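Side-chain contacts in ribosomal RNA processing protein 6 (Trypanosoma brucei brucei, PDB 4NLC), which probably trims RNA from its 3' end as a 3'-5' exoribonuclease associated with the nuclear exosome in ribosomal RNA processing: residues Val23-Lys28 with Asn131-Ala136; His39-Arg44 with Val138-Asn143; His149-Asp154 with Arg258-Glu263; Arg156-Gln159 with Gly163-Ile166. The protein carries 1 engineered substitution. All blocks are in the same frame, centred on the assembly; numbering follows the deposited sequence.

Contact 1 of 4, residues Val23-Lys28 with Asn131-Ala136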
loop_
_atom_site.group_PDB
_atom_site.type_symbol
_atom_site.label_atom_id
_atom_site.label_comp_id
_atom_site.label_asym_id
_atom_site.label_seq_id
_atom_site.Cartn_x
_atom_site.Cartn_y
_atom_site.Cartn_z
ATOM N N VAL A 23 -15.032 3.013 6.624
ATOM C CA VAL A 23 -15.491 4.151 7.421
ATOM C C VAL A 23 -14.783 5.300 6.702
ATOM O O VAL A 23 -13.567 5.221 6.487
ATOM C CB VAL A 23 -15.103 4.078 8.927
ATOM C CG1 VAL A 23 -15.443 5.385 9.641
ATOM C CG2 VAL A 23 -15.802 2.904 9.615
ATOM N N TYR A 24 -15.536 6.325 6.261
ATOM C CA TYR A 24 -14.926 7.409 5.487
ATOM C C TYR A 24 -15.621 8.764 5.693
ATOM O O TYR A 24 -16.807 8.834 6.037
ATOM C CB TYR A 24 -14.926 7.029 3.983
ATOM C CG TYR A 24 -16.323 6.916 3.417
ATOM C CD1 TYR A 24 -17.105 5.784 3.657
ATOM C CD2 TYR A 24 -16.910 7.981 2.741
ATOM C CE1 TYR A 24 -18.431 5.720 3.239
ATOM C CE2 TYR A 24 -18.207 7.894 2.245
ATOM C CZ TYR A 24 -18.974 6.776 2.522
ATOM O OH TYR A 24 -20.268 6.715 2.083
ATOM N N TYR A 25 -14.887 9.833 5.365
ATOM C CA TYR A 25 -15.347 11.205 5.450
ATOM C C TYR A 25 -15.541 11.856 4.079
ATOM O O TYR A 25 -14.756 11.623 3.149
ATOM C CB TYR A 25 -14.381 12.020 6.305
ATOM C CG TYR A 25 -14.445 11.675 7.777
ATOM C CD1 TYR A 25 -13.876 10.495 8.269
ATOM C CD2 TYR A 25 -15.034 12.545 8.691
ATOM C CE1 TYR A 25 -13.914 10.187 9.628
ATOM C CE2 TYR A 25 -15.048 12.261 10.055
ATOM C CZ TYR A 25 -14.491 11.080 10.517
ATOM O OH TYR A 25 -14.520 10.806 11.863
ATOM N N ASP A 26 -16.552 12.710 3.968
ATOM C CA ASP A 26 -16.780 13.429 2.714
ATOM C C ASP A 26 -15.977 14.741 2.733
ATOM O O ASP A 26 -15.143 14.925 3.632
ATOM C CB ASP A 26 -18.287 13.649 2.449
ATOM C CG ASP A 26 -19.053 14.344 3.575
ATOM O OD1 ASP A 26 -18.417 15.096 4.359
ATOM O OD2 ASP A 26 -20.273 14.088 3.707
ATOM N N GLU A 27 -16.237 15.648 1.762
ATOM C CA GLU A 27 -15.557 16.943 1.633
ATOM C C GLU A 27 -15.998 17.957 2.683
ATOM O O GLU A 27 -15.342 18.986 2.842
ATOM C CB GLU A 27 -15.663 17.526 0.209
ATOM C CG GLU A 27 -17.066 17.639 -0.344
ATOM C CD GLU A 27 -17.492 16.409 -1.109
ATOM O OE1 GLU A 27 -17.377 16.424 -2.353
ATOM O OE2 GLU A 27 -17.888 15.410 -0.467
ATOM N N LYS A 28 -17.093 17.661 3.408
ATOM C CA LYS A 28 -17.608 18.508 4.487
ATOM C C LYS A 28 -17.070 18.012 5.835
ATOM O O LYS A 28 -17.434 18.542 6.871
ATOM C CB LYS A 28 -19.152 18.477 4.501
ATOM C CG LYS A 28 -19.807 19.327 3.423
ATOM C CD LYS A 28 -21.286 19.443 3.641
ATOM C CE LYS A 28 -21.947 20.186 2.505
ATOM N NZ LYS A 28 -23.385 20.475 2.781
ATOM N N ASN A 131 -6.278 11.456 11.628
ATOM C CA ASN A 131 -6.702 12.734 11.048
ATOM C C ASN A 131 -6.605 12.818 9.535
ATOM O O ASN A 131 -6.907 13.872 8.966
ATOM C CB ASN A 131 -5.849 13.860 11.680
ATOM C CG ASN A 131 -5.652 13.669 13.167
ATOM O OD1 ASN A 131 -4.591 13.252 13.642
ATOM N ND2 ASN A 131 -6.707 13.856 13.915
ATOM N N MET A 132 -6.155 11.745 8.880
ATOM C CA MET A 132 -5.945 11.752 7.426
ATOM C C MET A 132 -7.235 12.000 6.615
ATOM O O MET A 132 -7.158 12.500 5.494
ATOM C CB MET A 132 -5.220 10.486 6.967
ATOM C CG MET A 132 -3.755 10.440 7.372
ATOM S SD MET A 132 -2.772 11.782 6.678
ATOM C CE MET A 132 -2.594 11.198 4.990
ATOM N N TYR A 133 -8.413 11.748 7.230
ATOM C CA TYR A 133 -9.728 11.981 6.620
ATOM C C TYR A 133 -9.893 13.452 6.187
ATOM O O TYR A 133 -10.666 13.743 5.269
ATOM C CB TYR A 133 -10.855 11.549 7.572
ATOM C CG TYR A 133 -11.005 12.420 8.807
ATOM C CD1 TYR A 133 -11.810 13.550 8.791
ATOM C CD2 TYR A 133 -10.403 12.068 10.010
ATOM C CE1 TYR A 133 -11.991 14.328 9.933
ATOM C CE2 TYR A 133 -10.583 12.836 11.163
ATOM C CZ TYR A 133 -11.354 13.984 11.109
ATOM O OH TYR A 133 -11.531 14.769 12.223
ATOM N N LEU A 134 -9.135 14.362 6.841
ATOM C CA LEU A 134 -9.119 15.809 6.538
ATOM C C LEU A 134 -8.617 16.132 5.136
ATOM O O LEU A 134 -8.797 17.245 4.668
ATOM C CB LEU A 134 -8.338 16.621 7.598
ATOM C CG LEU A 134 -8.961 16.630 9.012
ATOM C CD1 LEU A 134 -8.002 17.220 10.017
ATOM C CD2 LEU A 134 -10.297 17.354 9.050
ATOM N N MET A 135 -8.015 15.157 4.468
ATOM C CA MET A 135 -7.505 15.283 3.109
ATOM C C MET A 135 -8.607 14.996 2.079
ATOM O O MET A 135 -8.394 15.271 0.906
ATOM C CB MET A 135 -6.315 14.320 2.882
ATOM C CG MET A 135 -5.184 14.517 3.879
ATOM S SD MET A 135 -3.589 14.182 3.144
ATOM C CE MET A 135 -3.486 15.633 1.970
ATOM N N ALA A 136 -9.768 14.452 2.507
ATOM C CA ALA A 136 -10.910 14.157 1.619
ATOM C C ALA A 136 -11.348 15.357 0.717
ATOM O O ALA A 136 -11.643 15.112 -0.446
ATOM C CB ALA A 136 -12.099 13.598 2.403
HETATM O O HOH W 1 -12.937 15.264 5.566
#
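Tyr-25 and Tyr-133 reach each other through first torsions of opposite sign. In Tyr-25 CG stands anti to the carbonyl carbon (chi1 -71°), whereas in Tyr-133 it lies between the backbone N and the carbonyl carbon (chi1 69°), and the two phenol rings come to lie one over the other. The result is a face-to-face stack with centroids 3.8 Å apart and planes turned by 22°. The fit is closest near the roots of the side chains: Tyr-25 CD1 lies 3.3 Å from Tyr-133 CB, and Tyr-25 CD2 lies 3.4 Å from Tyr-133 CD1. On the opposite face of the Tyr-133 ring sits CG of Leu-134, toward the rim, so this ring is held between an aromatic and an aliphatic neighbour. Beside the stack the methyl of Ala-136 faces two backbone carbonyls, its CB being 3.4 Å from Tyr-25 O and 3.5 Å from Asp-26 O. A water joins the backbones here, donating to Asp-26 O at 3.0 Å and to Tyr-133 O at 2.7 Å, and thus ties two acceptors that could not bond directly. The chain after Tyr-25 turns through an Asx turn, in which Asp-26 OD1 accepts from Lys-28 N; the other carboxylate oxygen, OD2, bonds to His-32 NE2. The arrangement is an aromatic stack that packs a beta hairpin, strands 23-25 and 31-33, against the 3-10 segment leading into helix 136-140 of the RNase H-like exonuclease fold.

Contact 2 of 4, residues His39-Arg44 with Val138-Asn143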
loop_
_atom_site.group_PDB
_atom_site.type_symbol
_atom_site.label_atom_id
_atom_site.label_comp_id
_atom_site.label_asym_id
_atom_site.label_seq_id
_atom_site.Cartn_x
_atom_site.Cartn_y
_atom_site.Cartn_z
ATOM N N HIS A 39 -17.609 0.394 -3.272
ATOM C CA HIS A 39 -16.734 1.555 -3.297
ATOM C C HIS A 39 -17.696 2.739 -3.048
ATOM O O HIS A 39 -18.612 2.938 -3.854
ATOM C CB HIS A 39 -16.091 1.642 -4.680
ATOM C CG HIS A 39 -15.056 2.699 -4.832
ATOM N ND1 HIS A 39 -15.348 4.041 -4.621
ATOM C CD2 HIS A 39 -13.785 2.585 -5.273
ATOM C CE1 HIS A 39 -14.243 4.691 -4.943
ATOM N NE2 HIS A 39 -13.269 3.849 -5.327
ATOM N N PRO A 40 -17.546 3.509 -1.945
ATOM C CA PRO A 40 -18.553 4.544 -1.638
ATOM C C PRO A 40 -18.563 5.764 -2.555
ATOM O O PRO A 40 -19.528 6.518 -2.547
ATOM C CB PRO A 40 -18.266 4.901 -0.187
ATOM C CG PRO A 40 -16.849 4.575 0.017
ATOM C CD PRO A 40 -16.545 3.403 -0.860
ATOM N N PHE A 41 -17.526 5.945 -3.360
ATOM C CA PHE A 41 -17.514 7.052 -4.317
ATOM C C PHE A 41 -17.668 6.564 -5.779
ATOM O O PHE A 41 -17.408 7.329 -6.697
ATOM C CB PHE A 41 -16.276 7.940 -4.109
ATOM C CG PHE A 41 -16.405 8.755 -2.852
ATOM C CD1 PHE A 41 -17.224 9.880 -2.812
ATOM C CD2 PHE A 41 -15.753 8.369 -1.687
ATOM C CE1 PHE A 41 -17.382 10.607 -1.623
ATOM C CE2 PHE A 41 -15.883 9.115 -0.516
ATOM C CZ PHE A 41 -16.716 10.211 -0.482
ATOM N N ALA A 42 -18.123 5.313 -5.992
ATOM C CA ALA A 42 -18.263 4.747 -7.348
ATOM C C ALA A 42 -19.142 5.587 -8.268
ATOM O O ALA A 42 -18.722 5.892 -9.377
ATOM C CB ALA A 42 -18.746 3.302 -7.304
ATOM N N GLU A 43 -20.301 6.029 -7.777
ATOM C CA GLU A 43 -21.253 6.859 -8.531
ATOM C C GLU A 43 -20.666 8.245 -8.857
ATOM O O GLU A 43 -20.822 8.715 -9.975
ATOM C CB GLU A 43 -22.596 6.996 -7.783
ATOM C CG GLU A 43 -23.250 5.671 -7.437
ATOM C CD GLU A 43 -22.920 5.080 -6.074
ATOM O OE1 GLU A 43 -21.861 5.420 -5.489
ATOM O OE2 GLU A 43 -23.727 4.248 -5.599
ATOM N N ARG A 44 -19.970 8.880 -7.897
ATOM C CA ARG A 44 -19.346 10.184 -8.153
ATOM C C ARG A 44 -18.214 10.095 -9.204
ATOM O O ARG A 44 -18.174 10.925 -10.111
ATOM C CB ARG A 44 -18.855 10.828 -6.856
ATOM C CG ARG A 44 -18.658 12.323 -6.991
ATOM C CD ARG A 44 -18.208 12.951 -5.692
ATOM N NE ARG A 44 -19.252 12.979 -4.664
ATOM C CZ ARG A 44 -19.042 13.397 -3.424
ATOM N NH1 ARG A 44 -17.848 13.840 -3.062
ATOM N NH2 ARG A 44 -20.026 13.384 -2.536
ATOM N N VAL A 138 -9.407 17.504 -0.825
ATOM C CA VAL A 138 -8.397 17.509 -1.888
ATOM C C VAL A 138 -8.570 16.279 -2.776
ATOM O O VAL A 138 -8.692 16.434 -3.992
ATOM C CB VAL A 138 -6.932 17.666 -1.362
ATOM C CG1 VAL A 138 -5.911 17.591 -2.505
ATOM C CG2 VAL A 138 -6.765 18.977 -0.606
ATOM N N PHE A 139 -8.585 15.061 -2.181
ATOM C CA PHE A 139 -8.709 13.845 -2.978
ATOM C C PHE A 139 -10.032 13.732 -3.756
ATOM O O PHE A 139 -10.029 13.155 -4.840
ATOM C CB PHE A 139 -8.446 12.583 -2.146
ATOM C CG PHE A 139 -7.000 12.381 -1.763
ATOM C CD1 PHE A 139 -6.062 11.979 -2.705
ATOM C CD2 PHE A 139 -6.577 12.577 -0.457
ATOM C CE1 PHE A 139 -4.711 11.802 -2.349
ATOM C CE2 PHE A 139 -5.226 12.395 -0.105
ATOM C CZ PHE A 139 -4.309 11.990 -1.054
ATOM N N LEU A 140 -11.134 14.288 -3.218
ATOM C CA LEU A 140 -12.475 14.285 -3.818
ATOM C C LEU A 140 -12.716 15.427 -4.792
ATOM O O LEU A 140 -13.696 15.371 -5.529
ATOM C CB LEU A 140 -13.588 14.278 -2.737
ATOM C CG LEU A 140 -13.688 13.024 -1.829
ATOM C CD1 LEU A 140 -14.847 13.171 -0.819
ATOM C CD2 LEU A 140 -13.880 11.754 -2.647
ATOM N N GLN A 141 -11.850 16.467 -4.788
ATOM C CA GLN A 141 -11.988 17.662 -5.628
ATOM C C GLN A 141 -11.765 17.315 -7.096
ATOM O O GLN A 141 -10.634 17.025 -7.475
ATOM C CB GLN A 141 -11.049 18.781 -5.117
ATOM C CG GLN A 141 -11.092 20.162 -5.803
ATOM C CD GLN A 141 -12.423 20.735 -6.168
ATOM O OE1 GLN A 141 -13.147 21.294 -5.345
ATOM N NE2 GLN A 141 -12.706 20.728 -7.439
ATOM N N PRO A 142 -12.832 17.350 -7.939
ATOM C CA PRO A 142 -12.658 17.020 -9.355
ATOM C C PRO A 142 -11.776 17.979 -10.155
ATOM O O PRO A 142 -11.275 17.596 -11.203
ATOM C CB PRO A 142 -14.096 17.003 -9.893
ATOM C CG PRO A 142 -14.856 17.864 -8.982
ATOM C CD PRO A 142 -14.236 17.713 -7.638
ATOM N N ASN A 143 -11.609 19.228 -9.699
ATOM C CA ASN A 143 -10.796 20.195 -10.450
ATOM C C ASN A 143 -9.309 20.094 -10.121
ATOM O O ASN A 143 -8.507 20.844 -10.660
ATOM C CB ASN A 143 -11.327 21.614 -10.281
ATOM C CG ASN A 143 -10.809 22.566 -11.335
ATOM O OD1 ASN A 143 -10.893 22.304 -12.543
ATOM N ND2 ASN A 143 -10.204 23.665 -10.897
#
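Leu-140 lays one of its methyls almost exactly over the middle of the Phe-41 ring. Its chi1 of -65° sets CG anti to the carbonyl carbon, and an extended chi2 then turns both branches to the ring: CD2 stands 3.6 Å from the centroid, only 4° off the ring normal, a CH-pi contact, while CD1 moves out to the rim and meets CZ at 3.5 Å. Phe-41 is also turned with CG anti to its carbonyl carbon, and the two side chains cross at about a right angle. Arg-44 takes a longer route. Its chain runs straight through chi2, then bends at chi3 (-70°), which turns the guanidinium toward Phe-41, whose CE1 lies over one face, offset toward the rim, 3.5 Å above its plane; NH2 lies in the plane of the phenylalanine ring at its edge. NH1 passes obliquely by Leu-140 CD1 at 3.8 Å, an apolar neighbour; its charged partner is Glu-27 OE1, through a salt bridge. Before the helix, His-39 ND1 accepts from Phe-41 N at 3.2 Å, nearly in the imidazole plane, within a type I turn. His-39 NE2 bonds to Ser-261 O, and such a pattern is consistent with a neutral ring protonated at NE2. Rings of Tyr-24 and Tyr-165 also meet Phe-41. Between 39-44 and 138-143 the contact is therefore one of dispersion and methyl-to-ring attraction, with the arginine's charge balanced by an acid from the preceding hairpin.

Contact 3 of 4, residues His149-Asp154 with Arg258-Glu263; sequences HGARED and RLLSLE
Arg-152 reaches from the first turn of its helix across Leu-260 to the carboxylate of Glu-263. At its root, CB is 4.2 Å from Leu-260 CD1. CG extends anti to the backbone N, and lies 4.0 Å from Glu-263 OE1. Bends at chi2 (113°) and chi3 (60°) then carry the chain obliquely across that acid: CD comes within 3.3 Å of Glu-263 OE1 and also meets Leu-260 CD1 at 3.8 Å. At the tip NH1 is shared between a methyl and a charge, lying 3.5 Å from Leu-260 CD1 and 3.7 Å from Glu-263 OE2. The latter is a long salt bridge, though the guanidinium and carboxylate planes are only 18° apart and OE2 lies at the guanidinium edge. The firmer partner of Glu-263 is Arg-156, whose NH2 forms a salt bridge with OE1; the acid is thus flanked by two arginines of one helix. The other branch of Leu-260 packs on the turn before the helix, its CD2 lying 4.0 Å from Ala-151 CB and 3.7 Å from Arg-152 N. The backbone of that turn is also held by the carboxylate of Asp-171, which accepts from the backbone N of both Gly-150 and Ala-151. The contact thus joins the start of helix 152-162, just past strand 145-148, to the end of helix 249-261, while Leu-260 also touches Asp-171 of strand 169-171 and Ile-174 of helix 172-178.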
loop_
_atom_site.group_PDB
_atom_site.type_symbol
_atom_site.label_atom_id
_atom_site.label_comp_id
_atom_site.label_asym_id
_atom_site.label_seq_id
_atom_site.Cartn_x
_atom_site.Cartn_y
_atom_site.Cartn_z
ATOM N N HIS A 149 2.291 7.560 -9.622
ATOM C CA HIS A 149 3.024 6.714 -10.568
ATOM C C HIS A 149 2.865 5.235 -10.152
ATOM O O HIS A 149 3.508 4.801 -9.208
ATOM C CB HIS A 149 4.508 7.107 -10.660
ATOM C CG HIS A 149 5.193 6.442 -11.812
ATOM N ND1 HIS A 149 5.369 7.092 -13.013
ATOM C CD2 HIS A 149 5.643 5.173 -11.932
ATOM C CE1 HIS A 149 5.943 6.212 -13.814
ATOM N NE2 HIS A 149 6.123 5.046 -13.208
ATOM N N GLY A 150 2.008 4.492 -10.852
ATOM C CA GLY A 150 1.757 3.093 -10.536
ATOM C C GLY A 150 1.006 3.004 -9.232
ATOM O O GLY A 150 1.581 2.614 -8.201
ATOM N N ALA A 151 -0.278 3.418 -9.286
ATOM C CA ALA A 151 -1.175 3.600 -8.139
ATOM C C ALA A 151 -2.004 2.380 -7.677
ATOM O O ALA A 151 -2.824 2.550 -6.784
ATOM C CB ALA A 151 -2.119 4.756 -8.445
ATOM N N ARG A 152 -1.844 1.190 -8.277
ATOM C CA ARG A 152 -2.673 0.014 -7.903
ATOM C C ARG A 152 -2.742 -0.221 -6.373
ATOM O O ARG A 152 -3.842 -0.247 -5.819
ATOM C CB ARG A 152 -2.220 -1.252 -8.662
ATOM C CG ARG A 152 -3.078 -2.507 -8.397
ATOM C CD ARG A 152 -3.875 -2.967 -9.615
ATOM N NE ARG A 152 -3.016 -3.318 -10.750
ATOM C CZ ARG A 152 -3.362 -3.196 -12.030
ATOM N NH1 ARG A 152 -4.562 -2.733 -12.361
ATOM N NH2 ARG A 152 -2.510 -3.534 -12.989
ATOM N N GLU A 153 -1.581 -0.327 -5.694
ATOM C CA GLU A 153 -1.508 -0.524 -4.240
ATOM C C GLU A 153 -1.939 0.722 -3.462
ATOM O O GLU A 153 -2.686 0.612 -2.485
ATOM C CB GLU A 153 -0.121 -1.028 -3.815
ATOM C CG GLU A 153 0.199 -2.408 -4.388
ATOM C CD GLU A 153 0.652 -3.497 -3.431
ATOM O OE1 GLU A 153 1.848 -3.869 -3.481
ATOM O OE2 GLU A 153 -0.203 -4.033 -2.685
ATOM N N ASP A 154 -1.523 1.912 -3.942
ATOM C CA ASP A 154 -1.839 3.193 -3.313
ATOM C C ASP A 154 -3.316 3.405 -3.128
ATOM O O ASP A 154 -3.748 3.814 -2.044
ATOM C CB ASP A 154 -1.225 4.356 -4.101
ATOM C CG ASP A 154 0.280 4.435 -3.995
ATOM O OD1 ASP A 154 0.887 3.494 -3.461
ATOM O OD2 ASP A 154 0.843 5.470 -4.382
ATOM N N ARG A 258 -9.072 6.254 -14.069
ATOM C CA ARG A 258 -10.371 6.330 -13.385
ATOM C C ARG A 258 -10.839 4.912 -12.994
ATOM O O ARG A 258 -11.277 4.703 -11.871
ATOM C CB ARG A 258 -11.404 7.038 -14.283
ATOM C CG ARG A 258 -12.863 6.918 -13.832
ATOM C CD ARG A 258 -13.724 8.046 -14.371
ATOM N NE ARG A 258 -13.937 7.937 -15.810
ATOM C CZ ARG A 258 -13.800 8.938 -16.671
ATOM N NH1 ARG A 258 -13.492 10.158 -16.241
ATOM N NH2 ARG A 258 -13.997 8.736 -17.967
ATOM N N LEU A 259 -10.696 3.941 -13.903
ATOM C CA LEU A 259 -11.008 2.541 -13.648
ATOM C C LEU A 259 -10.186 1.998 -12.485
ATOM O O LEU A 259 -10.720 1.248 -11.663
ATOM C CB LEU A 259 -10.814 1.695 -14.920
ATOM C CG LEU A 259 -11.822 1.998 -16.052
ATOM C CD1 LEU A 259 -11.468 1.267 -17.312
ATOM C CD2 LEU A 259 -13.227 1.636 -15.654
ATOM N N LEU A 260 -8.912 2.428 -12.377
ATOM C CA LEU A 260 -8.022 2.053 -11.266
ATOM C C LEU A 260 -8.488 2.693 -9.941
ATOM O O LEU A 260 -8.403 2.050 -8.893
ATOM C CB LEU A 260 -6.563 2.429 -11.570
ATOM C CG LEU A 260 -5.505 1.822 -10.649
ATOM C CD1 LEU A 260 -5.445 0.311 -10.797
ATOM C CD2 LEU A 260 -4.158 2.416 -10.917
ATOM N N SER A 261 -9.001 3.931 -9.997
ATOM C CA SER A 261 -9.530 4.630 -8.818
ATOM C C SER A 261 -10.823 3.990 -8.305
ATOM O O SER A 261 -11.168 4.188 -7.152
ATOM C CB SER A 261 -9.726 6.117 -9.097
ATOM O OG SER A 261 -10.895 6.374 -9.854
ATOM N N LEU A 262 -11.512 3.194 -9.152
ATOM C CA LEU A 262 -12.724 2.442 -8.811
ATOM C C LEU A 262 -12.426 1.085 -8.157
ATOM O O LEU A 262 -13.335 0.393 -7.691
ATOM C CB LEU A 262 -13.635 2.302 -10.036
ATOM C CG LEU A 262 -14.282 3.618 -10.509
ATOM C CD1 LEU A 262 -14.883 3.454 -11.884
ATOM C CD2 LEU A 262 -15.346 4.099 -9.505
ATOM N N GLU A 263 -11.152 0.724 -8.077
ATOM C CA GLU A 263 -10.758 -0.501 -7.400
ATOM C C GLU A 263 -10.932 -0.340 -5.898
ATOM O O GLU A 263 -10.854 0.773 -5.365
ATOM C CB GLU A 263 -9.335 -0.908 -7.753
ATOM C CG GLU A 263 -9.254 -1.310 -9.222
ATOM C CD GLU A 263 -7.981 -1.976 -9.686
ATOM O OE1 GLU A 263 -7.013 -2.042 -8.897
ATOM O OE2 GLU A 263 -7.934 -2.383 -10.867
#

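Contact 4 of 4, residues Arg156-Gln159 with Gly163-Ile166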
loop_
_atom_site.group_PDB
_atom_site.type_symbol
_atom_site.label_atom_id
_atom_site.label_comp_id
_atom_site.label_asym_id
_atom_site.label_seq_id
_atom_site.Cartn_x
_atom_site.Cartn_y
_atom_site.Cartn_z
ATOM N N ARG A 156 -5.646 1.221 -2.913
ATOM C CA ARG A 156 -6.091 0.271 -1.898
ATOM C C ARG A 156 -5.681 0.741 -0.492
ATOM O O ARG A 156 -6.497 0.771 0.412
ATOM C CB ARG A 156 -5.531 -1.130 -2.232
ATOM C CG ARG A 156 -6.348 -1.811 -3.323
ATOM C CD ARG A 156 -5.633 -3.033 -3.888
ATOM N NE ARG A 156 -5.983 -3.236 -5.295
ATOM C CZ ARG A 156 -6.958 -4.032 -5.723
ATOM N NH1 ARG A 156 -7.694 -4.718 -4.855
ATOM N NH2 ARG A 156 -7.199 -4.155 -7.019
ATOM N N TRP A 157 -4.426 1.101 -0.321
ATOM C CA TRP A 157 -3.850 1.584 0.936
ATOM C C TRP A 157 -4.633 2.741 1.520
ATOM O O TRP A 157 -5.002 2.682 2.699
ATOM C CB TRP A 157 -2.381 1.975 0.723
ATOM C CG TRP A 157 -1.489 0.811 0.370
ATOM C CD1 TRP A 157 -1.769 -0.519 0.525
ATOM C CD2 TRP A 157 -0.161 0.883 -0.172
ATOM N NE1 TRP A 157 -0.692 -1.280 0.125
ATOM C CE2 TRP A 157 0.317 -0.444 -0.292
ATOM C CE3 TRP A 157 0.698 1.942 -0.516
ATOM C CZ2 TRP A 157 1.608 -0.743 -0.761
ATOM C CZ3 TRP A 157 1.972 1.646 -1.001
ATOM C CH2 TRP A 157 2.417 0.317 -1.110
ATOM N N LEU A 158 -4.936 3.777 0.674
ATOM C CA LEU A 158 -5.675 4.981 1.060
ATOM C C LEU A 158 -7.017 4.618 1.670
ATOM O O LEU A 158 -7.450 5.239 2.629
ATOM C CB LEU A 158 -5.882 5.917 -0.164
ATOM C CG LEU A 158 -4.674 6.768 -0.645
ATOM C CD1 LEU A 158 -5.047 7.588 -1.879
ATOM C CD2 LEU A 158 -4.232 7.723 0.404
ATOM N N GLN A 159 -7.653 3.577 1.128
ATOM C CA GLN A 159 -8.935 3.091 1.610
ATOM C C GLN A 159 -8.780 2.389 2.946
ATOM O O GLN A 159 -9.393 2.789 3.927
ATOM C CB GLN A 159 -9.616 2.179 0.573
ATOM C CG GLN A 159 -9.916 2.886 -0.740
ATOM C CD GLN A 159 -10.506 1.956 -1.765
ATOM O OE1 GLN A 159 -11.148 0.951 -1.437
ATOM N NE2 GLN A 159 -10.355 2.304 -3.034
ATOM N N GLY A 163 -9.800 5.768 4.696
ATOM C CA GLY A 163 -11.072 6.024 4.021
ATOM C C GLY A 163 -10.945 7.134 2.981
ATOM O O GLY A 163 -11.878 7.926 2.805
ATOM N N LEU A 164 -9.775 7.194 2.272
ATOM C CA LEU A 164 -9.485 8.168 1.213
ATOM C C LEU A 164 -9.657 7.576 -0.192
ATOM O O LEU A 164 -9.221 6.453 -0.467
ATOM C CB LEU A 164 -8.098 8.844 1.391
ATOM C CG LEU A 164 -7.958 9.766 2.610
ATOM C CD1 LEU A 164 -6.519 10.247 2.801
ATOM C CD2 LEU A 164 -8.872 10.952 2.497
ATOM N N TYR A 165 -10.307 8.358 -1.079
ATOM C CA TYR A 165 -10.677 8.014 -2.447
ATOM C C TYR A 165 -10.329 9.146 -3.426
ATOM O O TYR A 165 -10.544 10.332 -3.126
ATOM C CB TYR A 165 -12.177 7.694 -2.512
ATOM C CG TYR A 165 -12.588 6.567 -1.588
ATOM C CD1 TYR A 165 -12.947 6.818 -0.261
ATOM C CD2 TYR A 165 -12.616 5.251 -2.035
ATOM C CE1 TYR A 165 -13.313 5.785 0.597
ATOM C CE2 TYR A 165 -13.022 4.214 -1.200
ATOM C CZ TYR A 165 -13.327 4.481 0.127
ATOM O OH TYR A 165 -13.703 3.454 0.949
ATOM N N ILE A 166 -9.816 8.753 -4.616
ATOM C CA ILE A 166 -9.310 9.673 -5.624
ATOM C C ILE A 166 -10.297 9.952 -6.764
ATOM O O ILE A 166 -10.633 9.069 -7.543
ATOM C CB ILE A 166 -7.926 9.205 -6.157
ATOM C CG1 ILE A 166 -7.028 8.680 -5.017
ATOM C CG2 ILE A 166 -7.231 10.355 -6.879
ATOM C CD1 ILE A 166 -6.050 7.512 -5.449
HETATM O O HOH W 2 -8.615 5.100 -2.864
HETATM O O HOH W 3 -13.498 1.013 -0.147
#
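Leu-158 O and Gln-159 O take the two backbone bonds that end the helix. Leu-164 N donates to Leu-158 O at 3.1 Å, almost straight (170°) but from well above the carbonyl plane, six residues along the chain; Gly-163 N donates to Gln-159 O, also at 3.1 Å, less straight (152°). Gly-163 has positive phi and breaks the helix at this point. Two waters extend the polar network. One donates to Leu-164 O at 2.8 Å and accepts from Gln-159 NE2; the other donates to Gln-159 OE1 and is hydrogen-bonded to Tyr-165 OH, 2.7 Å away, in the plane of the ring. The glutamine chain, extended beyond CG, crosses the tyrosine at about a right angle, with CG and CD each 3.4 Å from Tyr-165 CE2 and the amide tilted 30° from the ring plane. Its amide is further fixed by Glu-263 O, bonded to NE2, and Tyr-265 N, bonded to OE1. On the apolar side Leu-158 faces two residues of the outgoing chain: CB meets Leu-164 CB at 4.0 Å, and CD1 meets Ile-166 CD1 at 3.7 Å, where the two side chains cross at about a right angle. Each polar end of the buried Gln-159 amide thus has a protein partner and a water, so its orientation is doubly specified, while the leucine and isoleucine carry the hydrophobic closure.

Overall arrangement
From the N terminus, the hairpin at 23-28 opens contact 1 and the loop at 39-44 opens contact 2; contact 1 closes at 131-136, after contact 2 has opened and before it closes at 138-143, so the two cross. They bring the N-terminal arm against the turn and helix that follow strand 120-123, and Tyr-24 packing on Pro-40 links them. Contact 3 comes next in series, running from the turn after strand 145-148 to the end of helix 249-261. Contact 4 is a short local closure nested inside that loop, at the far end of helix 152-162. Tyr-165 joins contact 4 to the arm, and Ala-42 of contact 2 touches Leu-262 of contact 3.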